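Local coordinates for protein aspartate aminotransferase (PDB 4H51) that probably transfers the amino group of L-aspartate to 2-oxoglutarate, using pyridoxal 5'-phosphate as cofactor in a homodimer, at residues Arg338-Thr343 and Glu401-Leu406. Residues are numbered along the deposited sequence; the frame is centred on the assembly and turned at random.
Sequences RTMRRT and ETALML
Thr343 and Ala403 meet in a small, apolar helix-helix contact, where the long helix 320-350 passes the C-terminal helix 400-416 of this class I aminotransferase. The segment axes come within 9.0 Å and run in roughly the same direction, 37° apart. Ala403 shows how a short side chain serves such a crossing: its CB faces the partner helix and lies 3.6 Å from Thr343 CG2. The threonine splits its two branches between separate tasks. A chi1 of -59° keeps OG1 beside the backbone N and puts CG2 anti to it, turned to the neighbouring helix, while OG1 folds back on its own helix and bonds to Thr339 O at 2.7 Å. The hydroxyl thus finds its partner within its own helix, and the threonine meets Ala403 and Leu404 through carbon. Thr339 O also accepts from Thr343 N, the two donors arriving from opposite faces of its plane. Leu404 adds its CD2 methyl, 3.8 Å from Thr343 CG2, the two side chains crossing at about a right angle. Met340 is a looser neighbour, its SD 4.5 Å from Ala403 CB. Val344 extends the apolar seam on helix 320-350, touching Ala403 and also Leu406, which in turn packs on Ile385 of strand 385-386.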
loop_
_atom_site.group_PDB
_atom_site.type_symbol
_atom_site.label_atom_id
_atom_site.label_comp_id
_atom_site.label_asym_id
_atom_site.label_seq_id
_atom_site.Cartn_x
_atom_site.Cartn_y
_atom_site.Cartn_z
ATOM N N ARG B 338 -5.316 24.736 19.560
ATOM C CA ARG B 338 -4.799 25.899 20.266
ATOM C C ARG B 338 -5.457 26.130 21.610
ATOM O O ARG B 338 -4.760 26.512 22.546
ATOM C CB ARG B 338 -4.947 27.180 19.451
ATOM C CG ARG B 338 -4.009 27.335 18.287
ATOM C CD ARG B 338 -4.315 28.694 17.635
ATOM N NE ARG B 338 -4.072 28.469 16.249
ATOM C CZ ARG B 338 -4.945 28.442 15.250
ATOM N NH1 ARG B 338 -6.208 28.847 15.326
ATOM N NH2 ARG B 338 -4.446 28.102 14.085
ATOM N N THR B 339 -6.786 25.939 21.713
ATOM C CA THR B 339 -7.502 26.100 22.963
ATOM C C THR B 339 -7.040 25.077 23.998
ATOM O O THR B 339 -6.929 25.407 25.177
ATOM C CB THR B 339 -9.070 26.126 22.841
ATOM O OG1 THR B 339 -9.630 24.815 22.593
ATOM C CG2 THR B 339 -9.504 27.081 21.727
ATOM N N MET B 340 -6.702 23.868 23.546
ATOM C CA MET B 340 -6.149 22.859 24.474
ATOM C C MET B 340 -4.748 23.264 24.969
ATOM O O MET B 340 -4.416 23.096 26.144
ATOM C CB MET B 340 -6.121 21.474 23.775
ATOM C CG MET B 340 -7.521 20.906 23.485
ATOM S SD MET B 340 -8.576 20.713 24.940
ATOM C CE MET B 340 -9.617 22.208 25.025
ATOM N N ARG B 341 -3.931 23.819 24.097
ATOM C CA ARG B 341 -2.581 24.221 24.521
ATOM C C ARG B 341 -2.687 25.363 25.543
ATOM O O ARG B 341 -2.034 25.373 26.585
ATOM C CB ARG B 341 -1.749 24.689 23.346
ATOM C CG ARG B 341 -1.461 23.690 22.272
ATOM C CD ARG B 341 -0.762 24.408 21.138
ATOM N NE ARG B 341 -0.361 23.482 20.092
ATOM C CZ ARG B 341 0.640 22.611 20.176
ATOM N NH1 ARG B 341 1.403 22.552 21.263
ATOM N NH2 ARG B 341 0.883 21.787 19.154
ATOM N N ARG B 342 -3.596 26.294 25.267
ATOM C CA ARG B 342 -3.800 27.436 26.149
ATOM C C ARG B 342 -4.346 26.959 27.498
ATOM O O ARG B 342 -3.926 27.434 28.551
ATOM C CB ARG B 342 -4.714 28.476 25.481
ATOM C CG ARG B 342 -5.220 29.580 26.406
ATOM C CD ARG B 342 -4.084 30.451 26.944
ATOM N NE ARG B 342 -3.226 31.035 25.896
ATOM C CZ ARG B 342 -2.218 31.888 26.148
ATOM N NH1 ARG B 342 -1.926 32.256 27.397
ATOM N NH2 ARG B 342 -1.496 32.382 25.147
ATOM N N THR B 343 -5.230 25.964 27.480
ATOM C CA THR B 343 -5.741 25.427 28.721
ATOM C C THR B 343 -4.660 24.781 29.593
ATOM O O THR B 343 -4.638 24.947 30.830
ATOM C CB THR B 343 -6.830 24.383 28.451
ATOM O OG1 THR B 343 -7.898 24.989 27.699
ATOM C CG2 THR B 343 -7.364 23.852 29.718
ATOM N N GLU B 401 -11.180 18.945 30.108
ATOM C CA GLU B 401 -10.979 18.139 31.300
ATOM C C GLU B 401 -9.583 17.488 31.342
ATOM O O GLU B 401 -8.877 17.589 32.362
ATOM C CB GLU B 401 -12.110 17.117 31.378
ATOM C CG GLU B 401 -12.170 16.170 32.573
ATOM C CD GLU B 401 -13.417 15.268 32.524
ATOM O OE1 GLU B 401 -13.424 14.244 31.803
ATOM O OE2 GLU B 401 -14.399 15.564 33.221
ATOM N N THR B 402 -9.156 16.840 30.264
ATOM C CA THR B 402 -7.868 16.129 30.303
ATOM C C THR B 402 -6.670 17.081 30.138
ATOM O O THR B 402 -5.591 16.754 30.584
ATOM C CB THR B 402 -7.810 14.915 29.327
ATOM O OG1 THR B 402 -8.088 15.343 27.982
ATOM C CG2 THR B 402 -8.869 13.843 29.749
ATOM N N ALA B 403 -6.881 18.276 29.572
ATOM C CA ALA B 403 -5.849 19.324 29.580
ATOM C C ALA B 403 -5.461 19.724 31.018
ATOM O O ALA B 403 -4.264 19.863 31.364
ATOM C CB ALA B 403 -6.328 20.555 28.817
ATOM N N LEU B 404 -6.476 19.960 31.834
ATOM C CA LEU B 404 -6.251 20.266 33.248
ATOM C C LEU B 404 -5.554 19.073 33.909
ATOM O O LEU B 404 -4.621 19.265 34.649
ATOM C CB LEU B 404 -7.571 20.596 33.944
ATOM C CG LEU B 404 -8.328 21.863 33.458
ATOM C CD1 LEU B 404 -9.611 22.057 34.241
ATOM C CD2 LEU B 404 -7.487 23.142 33.484
ATOM N N MET B 405 -5.974 17.845 33.608
ATOM C CA MET B 405 -5.342 16.665 34.196
ATOM C C MET B 405 -3.892 16.512 33.763
ATOM O O MET B 405 -3.060 16.094 34.563
ATOM C CB MET B 405 -6.068 15.388 33.827
ATOM C CG MET B 405 -7.392 15.209 34.545
ATOM S SD MET B 405 -8.480 14.063 33.694
ATOM C CE MET B 405 -7.423 12.595 33.664
ATOM N N LEU B 406 -3.603 16.851 32.512
ATOM C CA LEU B 406 -2.241 16.829 32.005
ATOM C C LEU B 406 -1.411 17.881 32.698
ATOM O O LEU B 406 -0.309 17.573 33.168
ATOM C CB LEU B 406 -2.197 17.032 30.487
ATOM C CG LEU B 406 -0.827 17.305 29.873
ATOM C CD1 LEU B 406 0.093 16.100 30.097
ATOM C CD2 LEU B 406 -0.940 17.630 28.364
#